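Local coordinates for protein fructuronate-tagaturonate epimerase UxaE from Cohnella laeviribosi in complex with 1 glycerol (Cohnella laeviribosi, PDB 6IL9) that probably interconverts fructuronate and tagaturonate by epimerisation, as a zinc-binding enzyme built on a TIM barrel, at residues G385-M390 with S427-N432; R377-T382 with D459-T464; T409-I414 with R435-I440. One frame throughout, in Å; residues are numbered along the deposited sequence.

Interaction 1: residues G385-M390 with S427-N432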
loop_
_atom_site.group_PDB
_atom_site.type_symbol
_atom_site.label_atom_id
_atom_site.label_comp_id
_atom_site.label_asym_id
_atom_site.label_seq_id
_atom_site.Cartn_x
_atom_site.Cartn_y
_atom_site.Cartn_z
ATOM N N GLY A 385 18.507 4.151 22.870
ATOM C CA GLY A 385 18.094 3.199 23.887
ATOM C C GLY A 385 16.828 2.458 23.510
ATOM O O GLY A 385 16.702 1.253 23.761
ATOM N N LEU A 386 15.869 3.169 22.905
ATOM C CA LEU A 386 14.646 2.517 22.447
ATOM C C LEU A 386 14.931 1.612 21.257
ATOM O O LEU A 386 14.410 0.494 21.187
ATOM C CB LEU A 386 13.585 3.564 22.083
ATOM C CG LEU A 386 12.268 3.017 21.524
ATOM C CD1 LEU A 386 11.596 2.073 22.517
ATOM C CD2 LEU A 386 11.314 4.157 21.132
ATOM N N TYR A 387 15.762 2.073 20.320
ATOM C CA TYR A 387 16.097 1.232 19.173
ATOM C C TYR A 387 16.694 -0.101 19.631
ATOM O O TYR A 387 16.299 -1.172 19.144
ATOM C CB TYR A 387 17.059 1.942 18.209
ATOM C CG TYR A 387 17.366 0.988 17.082
ATOM C CD1 TYR A 387 16.508 0.889 15.988
ATOM C CD2 TYR A 387 18.446 0.108 17.159
ATOM C CE1 TYR A 387 16.740 -0.033 14.983
ATOM C CE2 TYR A 387 18.677 -0.827 16.162
ATOM C CZ TYR A 387 17.820 -0.887 15.075
ATOM O OH TYR A 387 18.061 -1.820 14.096
ATOM N N ARG A 388 17.660 -0.055 20.550
ATOM C CA ARG A 388 18.297 -1.291 21.020
ATOM C C ARG A 388 17.274 -2.253 21.605
ATOM O O ARG A 388 17.310 -3.460 21.328
ATOM C CB ARG A 388 19.371 -0.985 22.064
ATOM C CG ARG A 388 20.553 -0.209 21.551
ATOM C CD ARG A 388 21.634 -0.034 22.643
ATOM N NE ARG A 388 22.734 0.770 22.127
ATOM C CZ ARG A 388 23.782 0.279 21.472
ATOM N NH1 ARG A 388 23.903 -1.032 21.268
ATOM N NH2 ARG A 388 24.703 1.102 21.015
ATOM N N ARG A 389 16.352 -1.742 22.421
ATOM C CA ARG A 389 15.333 -2.610 22.998
ATOM C C ARG A 389 14.437 -3.212 21.921
ATOM O O ARG A 389 14.084 -4.398 21.991
ATOM C CB ARG A 389 14.514 -1.829 24.022
ATOM C CG ARG A 389 15.320 -1.465 25.270
ATOM C CD ARG A 389 14.499 -0.629 26.224
ATOM N NE ARG A 389 13.211 -1.258 26.475
ATOM C CZ ARG A 389 12.037 -0.660 26.310
ATOM N NH1 ARG A 389 11.982 0.603 25.901
ATOM N NH2 ARG A 389 10.920 -1.325 26.563
ATOM N N MET A 390 14.048 -2.409 20.923
ATOM C CA MET A 390 13.193 -2.911 19.843
ATOM C C MET A 390 13.933 -3.925 18.973
ATOM O O MET A 390 13.367 -4.955 18.587
ATOM C CB MET A 390 12.678 -1.742 18.991
ATOM C CG MET A 390 11.745 -0.773 19.739
ATOM S SD MET A 390 11.076 0.628 18.758
ATOM C CE MET A 390 10.011 -0.236 17.600
ATOM N N SER A 427 23.031 2.643 10.944
ATOM C CA SER A 427 23.570 1.879 9.822
ATOM C C SER A 427 22.825 0.565 9.617
ATOM O O SER A 427 22.806 0.037 8.497
ATOM C CB SER A 427 25.069 1.629 10.025
ATOM O OG SER A 427 25.329 0.835 11.174
ATOM N N TYR A 428 22.205 0.018 10.671
ATOM C CA TYR A 428 21.397 -1.188 10.497
ATOM C C TYR A 428 20.330 -1.001 9.425
ATOM O O TYR A 428 20.016 -1.937 8.678
ATOM C CB TYR A 428 20.707 -1.563 11.804
ATOM C CG TYR A 428 21.559 -2.249 12.841
ATOM C CD1 TYR A 428 22.229 -3.441 12.558
ATOM C CD2 TYR A 428 21.648 -1.728 14.128
ATOM C CE1 TYR A 428 22.985 -4.082 13.539
ATOM C CE2 TYR A 428 22.403 -2.360 15.108
ATOM C CZ TYR A 428 23.061 -3.528 14.810
ATOM O OH TYR A 428 23.791 -4.142 15.806
ATOM N N MET A 429 19.720 0.186 9.366
ATOM C CA MET A 429 18.614 0.398 8.436
ATOM C C MET A 429 19.090 0.614 7.007
ATOM O O MET A 429 18.269 0.887 6.119
ATOM C CB MET A 429 17.734 1.560 8.915
ATOM C CG MET A 429 16.866 1.196 10.143
ATOM S SD MET A 429 15.754 -0.247 9.998
ATOM C CE MET A 429 16.822 -1.558 10.634
ATOM N N ASN A 430 20.389 0.457 6.762
ATOM C CA ASN A 430 20.940 0.386 5.418
ATOM C C ASN A 430 21.322 -1.028 5.005
ATOM O O ASN A 430 21.816 -1.209 3.894
ATOM C CB ASN A 430 22.179 1.279 5.290
ATOM C CG ASN A 430 21.857 2.741 5.454
ATOM O OD1 ASN A 430 20.778 3.192 5.065
ATOM N ND2 ASN A 430 22.776 3.487 6.055
ATOM N N GLU A 431 21.106 -2.029 5.855
ATOM C CA GLU A 431 21.564 -3.389 5.593
ATOM C C GLU A 431 20.398 -4.310 5.277
ATOM O O GLU A 431 19.334 -4.202 5.888
ATOM C CB GLU A 431 22.325 -3.941 6.798
ATOM C CG GLU A 431 23.530 -3.100 7.165
ATOM C CD GLU A 431 24.046 -3.411 8.551
ATOM O OE1 GLU A 431 23.411 -4.227 9.263
ATOM O OE2 GLU A 431 25.100 -2.844 8.925
ATOM N N ASN A 432 20.618 -5.253 4.349
ATOM C CA ASN A 432 19.538 -6.147 3.941
ATOM C C ASN A 432 18.918 -6.864 5.132
ATOM O O ASN A 432 17.691 -6.866 5.309
ATOM C CB ASN A 432 20.049 -7.196 2.952
ATOM C CG ASN A 432 20.317 -6.630 1.586
ATOM O OD1 ASN A 432 19.847 -5.543 1.238
ATOM N ND2 ASN A 432 21.070 -7.378 0.786
#
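Tyr387 reaches from its helix to Tyr428 and Met429, and its phenol end makes the whole contact. The packing is densest round the hydroxyl. Tyr387 OH lies 3.5 Å from Tyr428 CB, and 3.6 Å from Tyr428 CD2. On the other segment's next residue, Met429 CE comes within 3.7 Å of Tyr387 OH. A ring carbon adds to this, with Tyr387 CE2 at 3.7 Å from Tyr428 CD2. The Tyr387 ring is swung out from the helix by having CG anti to the backbone N (chi1 179°). The Met429 chain bends at chi2 and again at chi3, which brings its methyl back to the phenol.

The rings themselves meet loosely. Their planes are 20° from parallel, but the centroids stand 6.0 Å apart and the rings barely overlap. This is not a full stack. Neither hydroxyl bonds across the contact: Tyr387 OH pairs with His391 ND1, one turn further along its own helix, and Tyr428 OH with the carbonyl O of Arg415. The buried phenol ends therefore have polar partners while their carbons pack. The two segments bury 125 Å² in all. Solvent lies near the contact at single residues: Gly385 on the helix, Asn430 and Asn432 on the other segment. Leu386 and Met390 are buried against helix 458-467.

Around this pair, Val376 and Ala380 of helix 369-382 pack on Tyr387. Leu438 of helix 432-440 touches both Tyr387 and Met429. The contact thus joins the start of helix 384-402 to the turn that leads into helix 432-440.

Interaction 2: residues R377-T382 with D459-T464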
loop_
_atom_site.group_PDB
_atom_site.type_symbol
_atom_site.label_atom_id
_atom_site.label_comp_id
_atom_site.label_asym_id
_atom_site.label_seq_id
_atom_site.Cartn_x
_atom_site.Cartn_y
_atom_site.Cartn_z
ATOM N N ARG A 377 14.298 4.106 11.581
ATOM C CA ARG A 377 15.567 4.800 11.387
ATOM C C ARG A 377 15.634 6.077 12.224
ATOM O O ARG A 377 16.680 6.394 12.799
ATOM C CB ARG A 377 15.765 5.115 9.907
ATOM C CG ARG A 377 17.174 5.537 9.562
ATOM C CD ARG A 377 17.199 6.324 8.259
ATOM N NE ARG A 377 16.699 5.593 7.090
ATOM C CZ ARG A 377 17.407 4.707 6.390
ATOM N NH1 ARG A 377 18.642 4.393 6.757
ATOM N NH2 ARG A 377 16.873 4.120 5.327
ATOM N N ILE A 378 14.527 6.818 12.316
ATOM C CA ILE A 378 14.517 8.000 13.178
ATOM C C ILE A 378 14.777 7.606 14.630
ATOM O O ILE A 378 15.490 8.310 15.360
ATOM C CB ILE A 378 13.184 8.759 13.038
ATOM C CG1 ILE A 378 13.063 9.381 11.648
ATOM C CG2 ILE A 378 13.054 9.826 14.151
ATOM C CD1 ILE A 378 14.125 10.377 11.309
ATOM N N VAL A 379 14.185 6.496 15.079
ATOM C CA VAL A 379 14.412 6.038 16.450
ATOM C C VAL A 379 15.879 5.669 16.648
ATOM O O VAL A 379 16.500 6.030 17.657
ATOM C CB VAL A 379 13.478 4.860 16.795
ATOM C CG1 VAL A 379 13.825 4.277 18.169
ATOM C CG2 VAL A 379 12.026 5.306 16.769
ATOM N N ALA A 380 16.464 4.951 15.684
ATOM C CA ALA A 380 17.886 4.631 15.793
ATOM C C ALA A 380 18.737 5.895 15.917
ATOM O O ALA A 380 19.728 5.913 16.659
ATOM C CB ALA A 380 18.342 3.801 14.594
ATOM N N LYS A 381 18.355 6.967 15.212
ATOM C CA LYS A 381 19.146 8.197 15.206
ATOM C C LYS A 381 18.937 9.047 16.454
ATOM O O LYS A 381 19.870 9.727 16.895
ATOM C CB LYS A 381 18.803 9.046 13.978
ATOM C CG LYS A 381 19.323 8.486 12.666
ATOM C CD LYS A 381 18.883 9.334 11.487
ATOM C CE LYS A 381 19.357 8.734 10.170
ATOM N NZ LYS A 381 20.795 8.998 9.932
ATOM N N THR A 382 17.730 9.051 17.018
ATOM C CA THR A 382 17.373 10.019 18.049
ATOM C C THR A 382 17.020 9.401 19.392
ATOM O O THR A 382 16.983 10.126 20.396
ATOM C CB THR A 382 16.183 10.876 17.589
ATOM O OG1 THR A 382 15.023 10.044 17.487
ATOM C CG2 THR A 382 16.470 11.509 16.244
ATOM N N ASP A 459 4.136 3.297 22.978
ATOM C CA ASP A 459 3.921 4.669 23.432
ATOM C C ASP A 459 5.179 5.511 23.273
ATOM O O ASP A 459 5.124 6.641 22.772
ATOM C CB ASP A 459 3.452 4.680 24.888
ATOM C CG ASP A 459 2.075 4.087 25.054
ATOM O OD1 ASP A 459 1.264 4.199 24.109
ATOM O OD2 ASP A 459 1.806 3.500 26.127
ATOM N N GLU A 460 6.331 4.981 23.700
ATOM C CA GLU A 460 7.564 5.737 23.548
ATOM C C GLU A 460 7.933 5.906 22.080
ATOM O O GLU A 460 8.472 6.948 21.698
ATOM C CB GLU A 460 8.709 5.070 24.310
ATOM C CG GLU A 460 9.955 5.923 24.325
ATOM C CD GLU A 460 11.120 5.301 25.093
ATOM O OE1 GLU A 460 10.989 4.159 25.586
ATOM O OE2 GLU A 460 12.168 5.971 25.182
ATOM N N PHE A 461 7.649 4.899 21.247
ATOM C CA PHE A 461 7.905 5.026 19.812
ATOM C C PHE A 461 7.163 6.222 19.223
ATOM O O PHE A 461 7.751 7.053 18.515
ATOM C CB PHE A 461 7.497 3.727 19.107
ATOM C CG PHE A 461 7.680 3.754 17.606
ATOM C CD1 PHE A 461 8.899 3.416 17.032
ATOM C CD2 PHE A 461 6.627 4.078 16.773
ATOM C CE1 PHE A 461 9.062 3.431 15.651
ATOM C CE2 PHE A 461 6.786 4.082 15.399
ATOM C CZ PHE A 461 8.008 3.759 14.845
ATOM N N PHE A 462 5.860 6.321 19.490
ATOM C CA PHE A 462 5.105 7.426 18.914
ATOM C C PHE A 462 5.505 8.752 19.545
ATOM O O PHE A 462 5.471 9.790 18.878
ATOM C CB PHE A 462 3.603 7.162 19.048
ATOM C CG PHE A 462 3.070 6.276 17.960
ATOM C CD1 PHE A 462 2.864 6.780 16.686
ATOM C CD2 PHE A 462 2.838 4.933 18.192
ATOM C CE1 PHE A 462 2.398 5.960 15.659
ATOM C CE2 PHE A 462 2.374 4.108 17.176
ATOM C CZ PHE A 462 2.156 4.624 15.907
ATOM N N ARG A 463 5.929 8.732 20.810
ATOM C CA ARG A 463 6.408 9.956 21.436
ATOM C C ARG A 463 7.654 10.482 20.728
ATOM O O ARG A 463 7.747 11.681 20.435
ATOM C CB ARG A 463 6.676 9.695 22.921
ATOM C CG ARG A 463 6.583 10.903 23.824
ATOM C CD ARG A 463 6.089 10.488 25.217
ATOM N NE ARG A 463 6.858 9.372 25.772
ATOM C CZ ARG A 463 6.329 8.244 26.247
ATOM N NH1 ARG A 463 5.014 8.066 26.252
ATOM N NH2 ARG A 463 7.118 7.293 26.733
ATOM N N THR A 464 8.619 9.605 20.416
ATOM C CA THR A 464 9.794 10.119 19.715
ATOM C C THR A 464 9.455 10.528 18.290
ATOM O O THR A 464 10.018 11.502 17.789
ATOM C CB THR A 464 10.961 9.124 19.706
ATOM O OG1 THR A 464 10.866 8.254 18.577
ATOM C CG2 THR A 464 11.028 8.324 20.979
#
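The carbonyl O of Ile378, just before the Val379 that meets Phe461 and Thr464 across the contact, is gripped twice by Thr382. Thr382 OG1 donates to Ile378 O at 2.8 Å, and Thr382 N does so at 2.9 Å. The hydroxyl comes from above the carbonyl plane, 43° out of it. Both bonds stay inside the last turn of helix 369-382. They tie the final side chain of the helix back to its own backbone.

Across the segments the contact is apolar and small, with 159 Å² buried. One methyl carries it. Val379 CG2 lies 3.7 Å from Phe461 CD1, and 3.6 Å from Thr464 OG1. It touches both the phenyl ring and the threonine hydroxyl, which lie in directions roughly at right angles from it. The valine side chain crosses each of them at about a right angle. Val379 CG2 can do this because it is anti to the carbonyl carbon, while CG1 is turned anti to the backbone N (chi1 174°). The Phe461 ring approaches the methyl obliquely. Thr464 OG1 is placed between the backbone N and the carbonyl carbon (chi1 88°). From there it also makes a weak bond of 3.3 Å to Phe461 O, within its own helix. All three touching residues are buried.

Helix 384-402 packs against both: its Leu386 lies on Val379 and its Met390 on Phe461. Trp372, earlier on helix 369-382, meets the Phe461 ring. The contact therefore joins helix 458-467 to the helix that follows the last barrel strand, 363-367.

Interaction 3: residues T409-I414 with R435-I440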
loop_
_atom_site.group_PDB
_atom_site.type_symbol
_atom_site.label_atom_id
_atom_site.label_comp_id
_atom_site.label_asym_id
_atom_site.label_seq_id
_atom_site.Cartn_x
_atom_site.Cartn_y
_atom_site.Cartn_z
ATOM N N THR A 409 16.131 -13.966 5.251
ATOM C CA THR A 409 17.023 -13.233 6.139
ATOM C C THR A 409 18.085 -14.123 6.764
ATOM O O THR A 409 17.785 -15.200 7.291
ATOM C CB THR A 409 16.187 -12.610 7.247
ATOM O OG1 THR A 409 15.029 -11.988 6.665
ATOM C CG2 THR A 409 16.987 -11.604 8.045
ATOM N N ASN A 410 19.323 -13.648 6.736
ATOM C CA ASN A 410 20.423 -14.321 7.412
ATOM C C ASN A 410 20.754 -13.516 8.665
ATOM O O ASN A 410 21.490 -12.527 8.601
ATOM C CB ASN A 410 21.639 -14.451 6.497
ATOM C CG ASN A 410 22.759 -15.192 7.166
ATOM O OD1 ASN A 410 22.569 -15.726 8.252
ATOM N ND2 ASN A 410 23.926 -15.225 6.537
ATOM N N LEU A 411 20.229 -13.960 9.811
ATOM C CA LEU A 411 20.539 -13.295 11.075
ATOM C C LEU A 411 22.037 -13.261 11.358
ATOM O O LEU A 411 22.517 -12.358 12.060
ATOM C CB LEU A 411 19.805 -13.986 12.228
ATOM C CG LEU A 411 18.278 -14.020 12.169
ATOM C CD1 LEU A 411 17.775 -14.810 13.356
ATOM C CD2 LEU A 411 17.695 -12.618 12.177
ATOM N N ASN A 412 22.794 -14.234 10.836
ATOM C CA ASN A 412 24.237 -14.261 11.061
ATOM C C ASN A 412 24.949 -13.056 10.452
ATOM O O ASN A 412 26.098 -12.778 10.819
ATOM C CB ASN A 412 24.817 -15.565 10.494
ATOM C CG ASN A 412 26.176 -15.899 11.080
ATOM O OD1 ASN A 412 27.147 -16.140 10.343
ATOM N ND2 ASN A 412 26.269 -15.879 12.398
ATOM N N ASN A 413 24.304 -12.330 9.533
ATOM C CA ASN A 413 24.910 -11.134 8.947
ATOM C C ASN A 413 24.749 -9.900 9.825
ATOM O O ASN A 413 25.382 -8.874 9.551
ATOM C CB ASN A 413 24.292 -10.828 7.576
ATOM C CG ASN A 413 24.782 -11.751 6.489
ATOM O OD1 ASN A 413 25.848 -12.356 6.609
ATOM N ND2 ASN A 413 24.016 -11.844 5.399
ATOM N N ILE A 414 23.916 -9.962 10.853
ATOM C CA ILE A 414 23.581 -8.782 11.646
ATOM C C ILE A 414 24.554 -8.675 12.822
ATOM O O ILE A 414 24.646 -9.596 13.639
ATOM C CB ILE A 414 22.128 -8.848 12.136
ATOM C CG1 ILE A 414 21.177 -9.107 10.953
ATOM C CG2 ILE A 414 21.740 -7.545 12.848
ATOM C CD1 ILE A 414 19.709 -9.311 11.368
ATOM N N ARG A 435 17.301 -4.734 7.979
ATOM C CA ARG A 435 16.067 -4.149 7.453
ATOM C C ARG A 435 14.930 -5.166 7.461
ATOM O O ARG A 435 13.808 -4.858 7.881
ATOM C CB ARG A 435 16.283 -3.597 6.041
ATOM C CG ARG A 435 16.951 -2.226 6.025
ATOM C CD ARG A 435 17.098 -1.696 4.606
ATOM N NE ARG A 435 15.815 -1.370 3.978
ATOM C CZ ARG A 435 15.139 -0.245 4.188
ATOM N NH1 ARG A 435 15.623 0.668 5.021
ATOM N NH2 ARG A 435 13.974 -0.033 3.566
ATOM N N GLN A 436 15.199 -6.396 7.007
ATOM C CA GLN A 436 14.129 -7.392 6.994
ATOM C C GLN A 436 13.693 -7.756 8.407
ATOM O O GLN A 436 12.502 -7.977 8.658
ATOM C CB GLN A 436 14.580 -8.637 6.241
ATOM C CG GLN A 436 14.785 -8.367 4.758
ATOM C CD GLN A 436 14.787 -9.641 3.955
ATOM O OE1 GLN A 436 15.477 -10.602 4.303
ATOM N NE2 GLN A 436 14.015 -9.668 2.880
ATOM N N LEU A 437 14.650 -7.810 9.336
ATOM C CA LEU A 437 14.348 -8.127 10.727
ATOM C C LEU A 437 13.332 -7.148 11.291
ATOM O O LEU A 437 12.343 -7.552 11.910
ATOM C CB LEU A 437 15.637 -8.087 11.545
ATOM C CG LEU A 437 15.508 -8.115 13.066
ATOM C CD1 LEU A 437 15.032 -9.495 13.504
ATOM C CD2 LEU A 437 16.841 -7.748 13.720
ATOM N N LEU A 438 13.565 -5.850 11.078
ATOM C CA LEU A 438 12.659 -4.831 11.607
ATOM C C LEU A 438 11.404 -4.679 10.752
ATOM O O LEU A 438 10.339 -4.339 11.283
ATOM C CB LEU A 438 13.396 -3.489 11.727
ATOM C CG LEU A 438 14.158 -3.196 13.035
ATOM C CD1 LEU A 438 13.205 -3.057 14.202
ATOM C CD2 LEU A 438 15.221 -4.268 13.354
ATOM N N HIS A 439 11.498 -4.946 9.443
ATOM C CA HIS A 439 10.358 -4.740 8.546
ATOM C C HIS A 439 9.198 -5.629 8.961
ATOM O O HIS A 439 8.063 -5.167 9.106
ATOM C CB HIS A 439 10.787 -5.052 7.100
ATOM C CG HIS A 439 9.791 -4.662 6.042
ATOM N ND1 HIS A 439 8.506 -5.165 5.988
ATOM C CD2 HIS A 439 9.920 -3.845 4.966
ATOM C CE1 HIS A 439 7.880 -4.661 4.939
ATOM N NE2 HIS A 439 8.717 -3.859 4.298
ATOM N N ILE A 440 9.488 -6.906 9.201
ATOM C CA ILE A 440 8.469 -7.933 9.328
ATOM C C ILE A 440 7.946 -8.057 10.756
ATOM O O ILE A 440 6.849 -8.599 10.961
ATOM C CB ILE A 440 9.112 -9.220 8.772
ATOM C CG1 ILE A 440 8.925 -9.326 7.263
ATOM C CG2 ILE A 440 8.656 -10.453 9.436
ATOM C CD1 ILE A 440 9.591 -8.297 6.464
#
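The hydroxyl of Thr409 donates to Gln436 OE1 at 2.8 Å, but it does so from above the amide plane. It stands 50° out of that plane and so is not on a lone pair. The bond is short all the same. Thr409 OG1 also rests 3.4 Å from Gln436 CB, as the two side chains slide past each other in opposite directions. Gln436 is extended beyond CG, which carries its amide past the threonine.

Away from this bond the contact is apolar. Ile414 CD1 lies 4.0 Å from Leu437 CD2, where the two side chains cross obliquely. A looser touch, Leu411 CD2 to Leu437 CD1 at 4.3 Å, lies at the margin. Leu437 reaches the loop because its CG is anti to the backbone N (chi1 168°). The loop is shaped by an Asx turn, in which Asn412 N donates to Asn410 OD1. It is also tied to helix 432-440 through Asp433, which accepts from Asn410 N and Asn413 ND2.

Gln436 NE2 is used as well, by Lys311 O and Gln310 OE1. With an alanine in place of Gln436, the Thr409 hydroxyl would probably lose its acceptor, Lys311 O a donor, and a gap would open beside the threonine. The buried amide thus accepts from the loop at one end and donates to Lys311 and Gln310 at the other, which would fix how it is flipped.

How the interactions relate
Interaction 1 is the middle of the three, with centres about 11 Å from interaction 2 and about 10 Å from interaction 3. Two arginines make the joints: Arg377 NH1 probably bonds to Asn430 OD1 at 3.0 Å, and Arg435 NH1 to Met429 O at 2.9 Å. Tyr428 CE1 also packs on Ile414 CG2 at 3.7 Å. Along the chain, 377-382 with 459-464 encloses both other contacts. Interaction 3 borders the ligand region: Gln436 has its side chain about 11 Å from the bound glycerol, His439 NE2 bonds to the phosphoserine at position 346, and Arg435 pairs with Asp347. The zinc ligand His343 is three residues before this phosphoserine in the chain.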